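Local coordinates for cell division control protein 4 (Saccharomyces cerevisiae, PDB 3V7D), which serves as the substrate-recognition F-box subunit of an SCF ubiquitin ligase, binding phosphorylated proteins such as the CDK inhibitor Sic1 and directing their ubiquitination, at residues B[251-254]-B[260-263]; B[58-63]-B[89-94]; B[428-433]-B[457-462]; B[325-330]-B[335-340]. The protein carries 1 engineered substitution. All blocks are in the same frame, centred on the assembly; numbering follows the deposited sequence.

Contact 1: residues B[251-254]-B[260-263]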
loop_
_atom_site.group_PDB
_atom_site.type_symbol
_atom_site.label_atom_id
_atom_site.label_comp_id
_atom_site.label_asym_id
_atom_site.label_seq_id
_atom_site.Cartn_x
_atom_site.Cartn_y
_atom_site.Cartn_z
ATOM N N LEU B 251 -7.043 27.073 26.035
ATOM C CA LEU B 251 -6.315 28.309 25.787
ATOM C C LEU B 251 -6.936 28.997 24.584
ATOM O O LEU B 251 -6.741 28.569 23.446
ATOM C CB LEU B 251 -4.841 28.021 25.513
ATOM C CG LEU B 251 -3.874 27.994 26.698
ATOM C CD1 LEU B 251 -4.259 26.927 27.708
ATOM C CD2 LEU B 251 -2.448 27.783 26.210
ATOM N N VAL B 252 -7.694 30.057 24.835
ATOM C CA VAL B 252 -8.386 30.762 23.764
ATOM C C VAL B 252 -7.539 31.913 23.222
ATOM O O VAL B 252 -6.982 32.698 23.988
ATOM C CB VAL B 252 -9.751 31.298 24.243
ATOM C CG1 VAL B 252 -10.526 31.904 23.082
ATOM C CG2 VAL B 252 -10.556 30.185 24.909
ATOM N N PHE B 253 -7.442 32.001 21.897
ATOM C CA PHE B 253 -6.697 33.075 21.244
ATOM C C PHE B 253 -7.595 33.863 20.298
ATOM O O PHE B 253 -7.776 33.486 19.140
ATOM C CB PHE B 253 -5.499 32.514 20.479
ATOM C CG PHE B 253 -4.463 31.881 21.359
ATOM C CD1 PHE B 253 -4.590 30.564 21.765
ATOM C CD2 PHE B 253 -3.363 32.606 21.785
ATOM C CE1 PHE B 253 -3.640 29.977 22.579
ATOM C CE2 PHE B 253 -2.408 32.026 22.599
ATOM C CZ PHE B 253 -2.547 30.707 22.994
ATOM N N HIS B 254 -8.144 34.963 20.801
ATOM C CA HIS B 254 -9.102 35.770 20.055
ATOM C C HIS B 254 -8.472 36.540 18.898
ATOM O O HIS B 254 -9.168 36.919 17.956
ATOM C CB HIS B 254 -9.821 36.751 20.993
ATOM C CG HIS B 254 -10.584 36.089 22.098
ATOM N ND1 HIS B 254 -11.860 35.591 21.930
ATOM C CD2 HIS B 254 -10.256 35.847 23.390
ATOM C CE1 HIS B 254 -12.280 35.067 23.066
ATOM N NE2 HIS B 254 -11.326 35.209 23.969
ATOM N N PRO B 260 0.847 33.161 19.435
ATOM C CA PRO B 260 2.204 32.697 19.123
ATOM C C PRO B 260 2.203 31.442 18.248
ATOM O O PRO B 260 3.251 31.048 17.737
ATOM C CB PRO B 260 2.799 32.396 20.500
ATOM C CG PRO B 260 1.622 32.119 21.368
ATOM C CD PRO B 260 0.514 32.991 20.859
ATOM N N TYR B 261 1.038 30.829 18.078
ATOM C CA TYR B 261 0.915 29.663 17.213
ATOM C C TYR B 261 0.432 30.062 15.824
ATOM O O TYR B 261 0.308 29.221 14.939
ATOM C CB TYR B 261 -0.025 28.624 17.828
ATOM C CG TYR B 261 0.403 28.149 19.194
ATOM C CD1 TYR B 261 1.532 27.355 19.353
ATOM C CD2 TYR B 261 -0.321 28.491 20.329
ATOM C CE1 TYR B 261 1.929 26.916 20.606
ATOM C CE2 TYR B 261 0.068 28.058 21.586
ATOM C CZ TYR B 261 1.193 27.272 21.718
ATOM O OH TYR B 261 1.582 26.840 22.966
ATOM N N PHE B 262 0.161 31.350 15.638
ATOM C CA PHE B 262 -0.285 31.851 14.343
ATOM C C PHE B 262 0.911 32.171 13.447
ATOM O O PHE B 262 1.887 32.776 13.886
ATOM C CB PHE B 262 -1.182 33.077 14.529
ATOM C CG PHE B 262 -1.574 33.747 13.244
ATOM C CD1 PHE B 262 -2.427 33.124 12.352
ATOM C CD2 PHE B 262 -1.100 35.012 12.937
ATOM C CE1 PHE B 262 -2.792 33.745 11.170
ATOM C CE2 PHE B 262 -1.463 35.636 11.758
ATOM C CZ PHE B 262 -2.310 35.003 10.874
ATOM N N VAL B 263 0.836 31.747 12.190
ATOM C CA VAL B 263 1.950 31.930 11.267
ATOM C C VAL B 263 1.648 33.012 10.241
ATOM O O VAL B 263 2.445 33.927 10.042
ATOM C CB VAL B 263 2.308 30.621 10.535
ATOM C CG1 VAL B 263 3.500 30.837 9.619
ATOM C CG2 VAL B 263 2.598 29.515 11.539
#

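Contact 2: residues B[58-63]-B[89-94]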
loop_
_atom_site.group_PDB
_atom_site.type_symbol
_atom_site.label_atom_id
_atom_site.label_comp_id
_atom_site.label_asym_id
_atom_site.label_seq_id
_atom_site.Cartn_x
_atom_site.Cartn_y
_atom_site.Cartn_z
ATOM N N LYS B 58 10.153 -9.606 -0.531
ATOM C CA LYS B 58 9.558 -9.825 -1.847
ATOM C C LYS B 58 8.091 -10.248 -1.767
ATOM O O LYS B 58 7.257 -9.751 -2.523
ATOM C CB LYS B 58 10.354 -10.869 -2.637
ATOM C CG LYS B 58 11.688 -10.378 -3.189
ATOM C CD LYS B 58 12.484 -11.536 -3.778
ATOM C CE LYS B 58 13.632 -11.054 -4.657
ATOM N NZ LYS B 58 14.637 -10.264 -3.897
ATOM N N LEU B 59 7.781 -11.175 -0.863
ATOM C CA LEU B 59 6.405 -11.645 -0.695
ATOM C C LEU B 59 5.482 -10.519 -0.233
ATOM O O LEU B 59 4.380 -10.355 -0.764
ATOM C CB LEU B 59 6.344 -12.825 0.281
ATOM C CG LEU B 59 6.810 -14.175 -0.270
ATOM C CD1 LEU B 59 6.882 -15.219 0.826
ATOM C CD2 LEU B 59 5.881 -14.633 -1.382
ATOM N N LEU B 60 5.942 -9.747 0.752
ATOM C CA LEU B 60 5.189 -8.599 1.253
ATOM C C LEU B 60 4.929 -7.577 0.146
ATOM O O LEU B 60 3.825 -7.044 0.026
ATOM C CB LEU B 60 5.921 -7.939 2.425
ATOM C CG LEU B 60 5.802 -8.648 3.777
ATOM C CD1 LEU B 60 6.923 -8.213 4.713
ATOM C CD2 LEU B 60 4.453 -8.366 4.409
ATOM N N ILE B 61 5.947 -7.318 -0.667
ATOM C CA ILE B 61 5.800 -6.398 -1.785
ATOM C C ILE B 61 4.876 -6.973 -2.857
ATOM O O ILE B 61 4.043 -6.259 -3.412
ATOM C CB ILE B 61 7.163 -6.037 -2.401
ATOM C CG1 ILE B 61 7.978 -5.196 -1.419
ATOM C CG2 ILE B 61 6.992 -5.282 -3.719
ATOM C CD1 ILE B 61 9.390 -4.911 -1.900
ATOM N N SER B 62 5.009 -8.269 -3.132
ATOM C CA SER B 62 4.245 -8.887 -4.217
ATOM C C SER B 62 2.746 -8.954 -3.916
ATOM O O SER B 62 1.933 -9.013 -4.833
ATOM C CB SER B 62 4.784 -10.282 -4.554
ATOM O OG SER B 62 4.552 -11.196 -3.493
ATOM N N GLU B 63 2.388 -8.944 -2.636
ATOM C CA GLU B 63 0.985 -8.957 -2.244
ATOM C C GLU B 63 0.466 -7.548 -1.937
ATOM O O GLU B 63 -0.642 -7.390 -1.414
ATOM C CB GLU B 63 0.777 -9.867 -1.029
ATOM C CG GLU B 63 1.053 -11.342 -1.297
ATOM C CD GLU B 63 0.023 -11.980 -2.214
ATOM O OE1 GLU B 63 -1.139 -11.530 -2.209
ATOM O OE2 GLU B 63 0.371 -12.935 -2.937
ATOM N N ASP B 89 11.949 -13.131 10.956
ATOM C CA ASP B 89 10.765 -13.678 11.604
ATOM C C ASP B 89 9.667 -12.618 11.730
ATOM O O ASP B 89 8.483 -12.932 11.607
ATOM C CB ASP B 89 11.116 -14.271 12.976
ATOM C CG ASP B 89 11.999 -15.513 12.873
ATOM O OD1 ASP B 89 11.992 -16.184 11.817
ATOM O OD2 ASP B 89 12.702 -15.824 13.857
ATOM N N ARG B 90 10.067 -11.372 11.973
ATOM C CA ARG B 90 9.130 -10.258 12.025
ATOM C C ARG B 90 8.378 -10.160 10.705
ATOM O O ARG B 90 7.150 -10.063 10.685
ATOM C CB ARG B 90 9.861 -8.938 12.284
ATOM C CG ARG B 90 10.291 -8.707 13.720
ATOM C CD ARG B 90 11.182 -7.472 13.829
ATOM N NE ARG B 90 11.687 -7.274 15.187
ATOM C CZ ARG B 90 12.782 -6.579 15.482
ATOM N NH1 ARG B 90 13.494 -6.019 14.512
ATOM N NH2 ARG B 90 13.172 -6.448 16.744
ATOM N N LEU B 91 9.128 -10.191 9.605
ATOM C CA LEU B 91 8.553 -10.058 8.275
ATOM C C LEU B 91 7.674 -11.256 7.911
ATOM O O LEU B 91 6.648 -11.102 7.248
ATOM C CB LEU B 91 9.654 -9.866 7.230
ATOM C CG LEU B 91 10.427 -8.543 7.273
ATOM C CD1 LEU B 91 11.489 -8.533 6.194
ATOM C CD2 LEU B 91 9.499 -7.340 7.108
ATOM N N ARG B 92 8.081 -12.447 8.340
ATOM C CA ARG B 92 7.284 -13.644 8.101
ATOM C C ARG B 92 5.960 -13.572 8.862
ATOM O O ARG B 92 4.899 -13.836 8.299
ATOM C CB ARG B 92 8.058 -14.918 8.475
ATOM C CG ARG B 92 7.181 -16.179 8.538
ATOM C CD ARG B 92 8.009 -17.466 8.585
ATOM N NE ARG B 92 9.007 -17.444 9.649
ATOM C CZ ARG B 92 8.790 -17.890 10.881
ATOM N NH1 ARG B 92 7.606 -18.397 11.200
ATOM N NH2 ARG B 92 9.752 -17.826 11.792
ATOM N N LEU B 93 6.021 -13.201 10.138
ATOM C CA LEU B 93 4.807 -13.083 10.945
ATOM C C LEU B 93 3.869 -12.005 10.399
ATOM O O LEU B 93 2.650 -12.180 10.377
ATOM C CB LEU B 93 5.140 -12.808 12.414
ATOM C CG LEU B 93 5.832 -13.932 13.203
ATOM C CD1 LEU B 93 5.549 -13.784 14.692
ATOM C CD2 LEU B 93 5.439 -15.328 12.714
ATOM N N SER B 94 4.445 -10.892 9.962
ATOM C CA SER B 94 3.670 -9.825 9.352
ATOM C C SER B 94 2.983 -10.350 8.098
ATOM O O SER B 94 1.806 -10.075 7.864
ATOM C CB SER B 94 4.574 -8.644 8.994
ATOM O OG SER B 94 3.840 -7.603 8.372
#

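Contact 3: residues B[428-433]-B[457-462]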
loop_
_atom_site.group_PDB
_atom_site.type_symbol
_atom_site.label_atom_id
_atom_site.label_comp_id
_atom_site.label_asym_id
_atom_site.label_seq_id
_atom_site.Cartn_x
_atom_site.Cartn_y
_atom_site.Cartn_z
ATOM N N ASN B 428 -23.870 -6.525 0.485
ATOM C CA ASN B 428 -24.954 -6.472 1.468
ATOM C C ASN B 428 -24.574 -6.417 2.948
ATOM O O ASN B 428 -25.445 -6.514 3.814
ATOM C CB ASN B 428 -25.937 -7.619 1.229
ATOM C CG ASN B 428 -26.682 -7.474 -0.080
ATOM O OD1 ASN B 428 -27.451 -6.530 -0.263
ATOM N ND2 ASN B 428 -26.447 -8.397 -1.003
ATOM N N ILE B 429 -23.288 -6.262 3.242
ATOM C CA ILE B 429 -22.827 -6.263 4.629
ATOM C C ILE B 429 -23.519 -5.197 5.484
ATOM O O ILE B 429 -23.898 -5.456 6.628
ATOM C CB ILE B 429 -21.290 -6.130 4.722
ATOM C CG1 ILE B 429 -20.628 -7.343 4.066
ATOM C CG2 ILE B 429 -20.860 -6.045 6.168
ATOM C CD1 ILE B 429 -19.142 -7.405 4.238
ATOM N N LEU B 430 -23.699 -4.006 4.917
ATOM C CA LEU B 430 -24.405 -2.927 5.604
ATOM C C LEU B 430 -25.712 -2.609 4.881
ATOM O O LEU B 430 -26.049 -1.447 4.649
ATOM C CB LEU B 430 -23.524 -1.679 5.703
ATOM C CG LEU B 430 -22.245 -1.844 6.526
ATOM C CD1 LEU B 430 -21.455 -0.537 6.577
ATOM C CD2 LEU B 430 -22.576 -2.332 7.932
ATOM N N LYS B 431 -26.438 -3.665 4.529
ATOM C CA LYS B 431 -27.677 -3.564 3.763
ATOM C C LYS B 431 -28.709 -2.633 4.408
ATOM O O LYS B 431 -29.423 -1.917 3.709
ATOM C CB LYS B 431 -28.276 -4.962 3.563
ATOM C CG LYS B 431 -29.546 -5.014 2.719
ATOM C CD LYS B 431 -29.985 -6.459 2.509
ATOM C CE LYS B 431 -31.377 -6.554 1.897
ATOM N NZ LYS B 431 -31.444 -5.889 0.564
ATOM N N ASP B 432 -28.778 -2.631 5.737
ATOM C CA ASP B 432 -29.796 -1.849 6.439
ATOM C C ASP B 432 -29.487 -0.351 6.493
ATOM O O ASP B 432 -30.331 0.448 6.901
ATOM C CB ASP B 432 -30.055 -2.411 7.847
ATOM C CG ASP B 432 -28.853 -2.272 8.767
ATOM O OD1 ASP B 432 -27.720 -2.131 8.257
ATOM O OD2 ASP B 432 -29.043 -2.311 10.000
ATOM N N ALA B 433 -28.283 0.026 6.076
ATOM C CA ALA B 433 -27.913 1.438 6.027
ATOM C C ALA B 433 -28.669 2.157 4.905
ATOM O O ALA B 433 -28.896 1.582 3.842
ATOM C CB ALA B 433 -26.407 1.588 5.844
ATOM N N PHE B 457 -25.199 6.164 12.888
ATOM C CA PHE B 457 -24.558 5.096 13.631
ATOM C C PHE B 457 -23.126 4.952 13.149
ATOM O O PHE B 457 -22.798 5.345 12.030
ATOM C CB PHE B 457 -25.310 3.774 13.431
ATOM C CG PHE B 457 -26.709 3.779 13.989
ATOM C CD1 PHE B 457 -26.943 3.464 15.318
ATOM C CD2 PHE B 457 -27.790 4.100 13.185
ATOM C CE1 PHE B 457 -28.235 3.472 15.839
ATOM C CE2 PHE B 457 -29.081 4.104 13.693
ATOM C CZ PHE B 457 -29.304 3.788 15.025
ATOM N N LEU B 458 -22.270 4.407 14.006
ATOM C CA LEU B 458 -20.940 3.999 13.582
ATOM C C LEU B 458 -20.918 2.489 13.446
ATOM O O LEU B 458 -21.257 1.762 14.385
ATOM C CB LEU B 458 -19.861 4.451 14.572
ATOM C CG LEU B 458 -18.435 4.025 14.190
ATOM C CD1 LEU B 458 -17.985 4.721 12.914
ATOM C CD2 LEU B 458 -17.452 4.292 15.312
ATOM N N GLU B 459 -20.526 2.022 12.268
ATOM C CA GLU B 459 -20.408 0.596 12.021
ATOM C C GLU B 459 -18.941 0.187 12.047
ATOM O O GLU B 459 -18.090 0.856 11.454
ATOM C CB GLU B 459 -21.036 0.240 10.671
ATOM C CG GLU B 459 -22.506 0.630 10.549
ATOM C CD GLU B 459 -23.440 -0.347 11.250
ATOM O OE1 GLU B 459 -24.671 -0.168 11.152
ATOM O OE2 GLU B 459 -22.946 -1.300 11.892
ATOM N N ILE B 460 -18.644 -0.902 12.746
ATOM C CA ILE B 460 -17.292 -1.444 12.777
ATOM C C ILE B 460 -17.285 -2.904 12.333
ATOM O O ILE B 460 -17.930 -3.756 12.948
ATOM C CB ILE B 460 -16.658 -1.327 14.173
ATOM C CG1 ILE B 460 -16.677 0.126 14.653
ATOM C CG2 ILE B 460 -15.236 -1.857 14.154
ATOM C CD1 ILE B 460 -16.182 0.301 16.083
ATOM N N LEU B 461 -16.551 -3.182 11.261
ATOM C CA LEU B 461 -16.457 -4.528 10.708
ATOM C C LEU B 461 -15.071 -5.129 10.929
ATOM O O LEU B 461 -14.049 -4.498 10.652
ATOM C CB LEU B 461 -16.812 -4.515 9.221
ATOM C CG LEU B 461 -18.209 -3.949 8.957
ATOM C CD1 LEU B 461 -18.446 -3.727 7.477
ATOM C CD2 LEU B 461 -19.262 -4.878 9.536
ATOM N N ASP B 462 -15.053 -6.360 11.426
ATOM C CA ASP B 462 -13.825 -7.025 11.845
ATOM C C ASP B 462 -13.528 -8.203 10.913
ATOM O O ASP B 462 -14.286 -9.167 10.882
ATOM C CB ASP B 462 -14.002 -7.516 13.286
ATOM C CG ASP B 462 -12.718 -8.056 13.901
ATOM O OD1 ASP B 462 -11.724 -8.267 13.174
ATOM O OD2 ASP B 462 -12.716 -8.284 15.133
HETATM O O HOH W 1 -27.258 0.227 11.593
#

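Contact 4: residues B[325-330]-B[335-340]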
loop_
_atom_site.group_PDB
_atom_site.type_symbol
_atom_site.label_atom_id
_atom_site.label_comp_id
_atom_site.label_asym_id
_atom_site.label_seq_id
_atom_site.Cartn_x
_atom_site.Cartn_y
_atom_site.Cartn_z
ATOM N N CYS B 325 0.398 17.265 -8.733
ATOM C CA CYS B 325 -0.886 17.585 -8.141
ATOM C C CYS B 325 -2.012 16.971 -8.954
ATOM O O CYS B 325 -2.000 17.006 -10.189
ATOM C CB CYS B 325 -1.097 19.094 -8.055
ATOM S SG CYS B 325 -2.782 19.520 -7.557
ATOM N N ILE B 326 -2.986 16.415 -8.249
ATOM C CA ILE B 326 -4.174 15.859 -8.875
ATOM C C ILE B 326 -5.370 16.688 -8.436
ATOM O O ILE B 326 -5.534 16.961 -7.245
ATOM C CB ILE B 326 -4.381 14.400 -8.444
ATOM C CG1 ILE B 326 -3.118 13.590 -8.731
ATOM C CG2 ILE B 326 -5.593 13.800 -9.141
ATOM C CD1 ILE B 326 -2.888 12.455 -7.760
ATOM N N SER B 327 -6.193 17.103 -9.394
ATOM C CA SER B 327 -7.338 17.959 -9.093
ATOM C C SER B 327 -8.623 17.390 -9.679
ATOM O O SER B 327 -8.630 16.885 -10.800
ATOM C CB SER B 327 -7.102 19.376 -9.622
ATOM O OG SER B 327 -6.946 19.385 -11.032
ATOM N N ALA B 328 -9.708 17.469 -8.914
ATOM C CA ALA B 328 -10.992 16.940 -9.365
ATOM C C ALA B 328 -12.034 18.042 -9.342
ATOM O O ALA B 328 -12.114 18.807 -8.381
ATOM C CB ALA B 328 -11.428 15.766 -8.497
ATOM N N SER B 329 -12.837 18.127 -10.395
ATOM C CA SER B 329 -13.689 19.297 -10.571
ATOM C C SER B 329 -15.139 18.997 -10.920
ATOM O O SER B 329 -15.480 17.903 -11.361
ATOM C CB SER B 329 -13.091 20.232 -11.629
ATOM O OG SER B 329 -14.010 21.250 -11.997
ATOM N N MET B 330 -15.982 20.006 -10.727
ATOM C CA MET B 330 -17.379 19.941 -11.119
ATOM C C MET B 330 -17.503 19.885 -12.646
ATOM O O MET B 330 -18.552 19.523 -13.177
ATOM C CB MET B 330 -18.131 21.147 -10.558
ATOM C CG MET B 330 -19.637 21.094 -10.732
ATOM S SD MET B 330 -20.457 22.485 -9.932
ATOM C CE MET B 330 -22.133 22.271 -10.524
ATOM N N ARG B 335 -7.459 16.636 -13.471
ATOM C CA ARG B 335 -6.216 17.129 -14.053
ATOM C C ARG B 335 -4.989 16.722 -13.255
ATOM O O ARG B 335 -5.005 16.716 -12.027
ATOM C CB ARG B 335 -6.255 18.651 -14.239
ATOM C CG ARG B 335 -7.158 19.092 -15.376
ATOM C CD ARG B 335 -7.073 20.581 -15.619
ATOM N NE ARG B 335 -7.630 20.931 -16.921
ATOM C CZ ARG B 335 -7.138 21.881 -17.710
ATOM N NH1 ARG B 335 -6.074 22.576 -17.329
ATOM N NH2 ARG B 335 -7.705 22.135 -18.880
ATOM N N ILE B 336 -3.928 16.383 -13.976
ATOM C CA ILE B 336 -2.651 16.046 -13.372
ATOM C C ILE B 336 -1.677 17.170 -13.685
ATOM O O ILE B 336 -1.502 17.540 -14.844
ATOM C CB ILE B 336 -2.098 14.731 -13.948
ATOM C CG1 ILE B 336 -3.160 13.626 -13.876
ATOM C CG2 ILE B 336 -0.818 14.326 -13.225
ATOM C CD1 ILE B 336 -3.577 13.261 -12.468
ATOM N N TRP B 337 -1.047 17.717 -12.651
ATOM C CA TRP B 337 -0.152 18.853 -12.822
ATOM C C TRP B 337 1.273 18.504 -12.397
ATOM O O TRP B 337 1.474 17.775 -11.427
ATOM C CB TRP B 337 -0.640 20.047 -11.995
ATOM C CG TRP B 337 -2.093 20.388 -12.154
ATOM C CD1 TRP B 337 -3.151 19.773 -11.549
ATOM C CD2 TRP B 337 -2.644 21.453 -12.940
ATOM N NE1 TRP B 337 -4.328 20.378 -11.922
ATOM C CE2 TRP B 337 -4.045 21.411 -12.772
ATOM C CE3 TRP B 337 -2.091 22.430 -13.771
ATOM C CZ2 TRP B 337 -4.899 22.313 -13.410
ATOM C CZ3 TRP B 337 -2.941 23.325 -14.404
ATOM C CH2 TRP B 337 -4.329 23.260 -14.219
ATOM N N ASP B 338 2.255 19.040 -13.115
ATOM C CA ASP B 338 3.661 18.860 -12.764
ATOM C C ASP B 338 4.082 19.972 -11.812
ATOM O O ASP B 338 4.170 21.131 -12.211
ATOM C CB ASP B 338 4.526 18.900 -14.030
ATOM C CG ASP B 338 5.972 18.485 -13.778
ATOM O OD1 ASP B 338 6.454 18.604 -12.632
ATOM O OD2 ASP B 338 6.630 18.037 -14.741
ATOM N N LEU B 339 4.356 19.623 -10.558
ATOM C CA LEU B 339 4.698 20.639 -9.563
ATOM C C LEU B 339 6.174 21.029 -9.575
ATOM O O LEU B 339 6.658 21.687 -8.651
ATOM C CB LEU B 339 4.277 20.207 -8.160
ATOM C CG LEU B 339 2.770 20.110 -7.898
ATOM C CD1 LEU B 339 2.462 20.385 -6.426
ATOM C CD2 LEU B 339 1.983 21.044 -8.809
ATOM N N GLU B 340 6.887 20.622 -10.619
ATOM C CA GLU B 340 8.266 21.052 -10.787
ATOM C C GLU B 340 8.296 22.324 -11.627
ATOM O O GLU B 340 9.236 23.110 -11.538
ATOM C CB GLU B 340 9.112 19.959 -11.442
ATOM C CG GLU B 340 10.569 19.957 -11.000
ATOM C CD GLU B 340 10.871 18.869 -9.985
ATOM O OE1 GLU B 340 10.374 17.735 -10.162
ATOM O OE2 GLU B 340 11.602 19.144 -9.008
#

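Contact 1: residues B[251-254]-B[260-263]
The ring of Tyr261 turns an edge toward the face of Phe253, an offset edge-to-face (T-shaped) pair whose planes stand at 87° and whose centroids lie 5.9 Å apart. It joins two adjacent blades of the WD40 beta-propeller: strand 251-253 runs beside strand 194-199 as an extra, parallel strand on one blade, whereas 262-266 is an outer strand of the next. At the Tyr261 edge the meeting atoms are its CE2 and Phe253 CZ, 4.0 Å apart, and the tyrosine ring also meets His197. No hydrogen bond crosses between the segments, so aromatic and aliphatic surface carries the contact. Phe253 has CG anti to its carbonyl carbon (chi1 -65°), and from there the flat ring reaches both Tyr261 and Pro260. With an alanine in place of Phe253, the CE2 edge of Tyr261 and the ring of Pro260 would probably lose their partner, leaving the two blades less well joined here. A proline suits the start of 260-263 because its rigid ring offers apolar carbon close to the backbone. It crosses the phenylalanine side chain at about a right angle, with Pro260 CD 3.5 Å from Phe253 CE2.

Contact 2: residues B[58-63]-B[89-94]
Next to Leu60, whose side chain meets Leu91 and Ser94, the carbonyl oxygen Leu59 O is gripped twice: by Ser62 OG at 2.9 Å and by Glu63 N at 3.1 Å, both from the same face of its plane. Serine suits this last turn of helix 53-62, since its short hydroxyl can fold back onto the main chain where helical hydrogen bonding runs out; with chi1 at 68°, OG sits between the backbone N and the carbonyl carbon. The contact itself is apolar. Leu60 CD1 presses on Leu91 CD2 at 3.6 Å, the two side chains crossing at about a right angle. The other methyl of Leu60, CD2, lies 4.1 Å from Ser94 OG, where a small residue lets the leucine come near the helix. On the far flank of 89-94, Arg92 NH2 gives a 2.8 Å salt-bridge bond to Asp89 OD1, one helical turn earlier, meeting it from above the carboxylate plane. Asp89 OD2 pairs with Arg50 as well, so this one acid probably helps to balance two arginines. Arg92 NH2 also hydrogen-bonds a side chain of another protein chain. Around the leucines, helix 71-81 covers Leu91 and Ser94 through Phe71, Asn75 and Leu78, and Phe95 of helix 87-106 packs on Leu60. Beyond Leu60, Glu63 reaches Arg420 by a salt bridge, tying this F-box helix end to the propeller.

Contact 3: residues B[428-433]-B[457-462]
Leu430 opens a type I beta turn that ends at Ala433, closed by Ala433 N to Leu430 O at 3.0 Å, and this irregular loop lies over strand 457-462 with the CA atoms of Leu430 and Glu459 8.3 Å apart. No direct hydrogen bond crosses that gap; side chains and one water span it. Ile429 brings its CG2 branch, set anti to the backbone N by chi1 of -63°, against both methyls of Leu461, with CG2 to Leu461 CD1 at 3.6 Å. Beside it Leu430 and Glu459 slide past each other in opposite directions, Leu430 CD2 lying 4.0 Å from Glu459 CG. Branched aliphatic residues suit this place, because they fill the buried layer between loop and sheet, which Phe414 and Ile416 of the preceding blade help to complete. Glu459 serves two purposes. Its methylenes continue the apolar surface under Leu430, while a bend at chi2 (-79°) turns the carboxylate toward polar partners: OE2 meets Thr116 OG1, and OE1 forms a salt bridge with Arg114. One water donates to Glu459 OE1 at 2.7 Å and, weakly, to Asp432 OD2 at 3.5 Å. Arg114 and Thr116 belong to strand 113-118, which completes the blade formed by the last three strands of the chain, the ring closure familiar in beta-propellers. Asp432 OD1 lies 4.6 Å from Glu459 OE1, two like charges near each other, but Arg114 NH2 bridges to both acids and probably offsets their repulsion, allowing each to stay ionised beside a largely apolar layer.

Contact 4: residues B[325-330]-B[335-340]
A nearly straight side-chain hydrogen bond spans the hairpin: Trp337 NE1 donates to Ser327 OG at 2.9 Å, with an N-H...O angle of 174°, and the hydroxyl lies in the indole plane. Ser327 OG is hydrogen-bonded to His309 NE2 too, so one small hydroxyl links tryptophan and histidine. Ser327 chi1 of 62° sets OG between its backbone N and carbonyl carbon, where it meets the indole N-H. The backbone beneath is regular and antiparallel. Cys325 and Trp337 form a hydrogen-bonded pair, with Trp337 N to Cys325 O at 2.7 Å, and Ser327 and Arg335 form another, with Ser327 N to Arg335 O at 2.9 Å. Between them Ile326 and Ile336 make a non-hydrogen-bonded pair on the reverse face of the sheet, where the two side chains lie parallel and Ile326 CG1 meets Ile336 CD1 at 3.8 Å. On the side of the sheet that carries Trp337, Cys325 SG sits obliquely beside the five-membered ring, 4.0 Å from Trp337 CD1; Leu339 CD2 packs on Cys325 CB at 3.7 Å. Cysteine, compact and weakly polar, fits between these apolar groups. A phenylalanine in place of Trp337 lacks the ring N-H, so Ser327 OG would probably lose its straight bond across the hairpin and be held less firmly beside His309. Asp338 follows, its OD1 accepting from Glu340 N at 2.9 Å in an Asx turn that closes the strand. The Trp-Asp pair ending the strand gives WD repeats their name, and the His-Ser-Trp chain matches part of the Asp-His-Ser/Thr-Trp network found in many WD40 blades; this one is WD 5.

In the fold
Contacts 1, 3 and 4 belong to the WD40 propeller that recognises phosphorylated substrates, whereas contact 2 lies in the helical part that carries the F-box. Contacts 1 and 2 fall on opposite sides of the chain's centre, their own centres 46 Å apart, and no two of the four touch or share a strand or helix. Contact 1 is a surface contact between neighbouring blades and depends on aromatic rings; the other three are buried. Leucines knit helices in contact 2, and in contact 3 an aliphatic layer gives way to charge at its edge. Contact 4 alone is paired by backbone hydrogen bonds, as expected within a single blade.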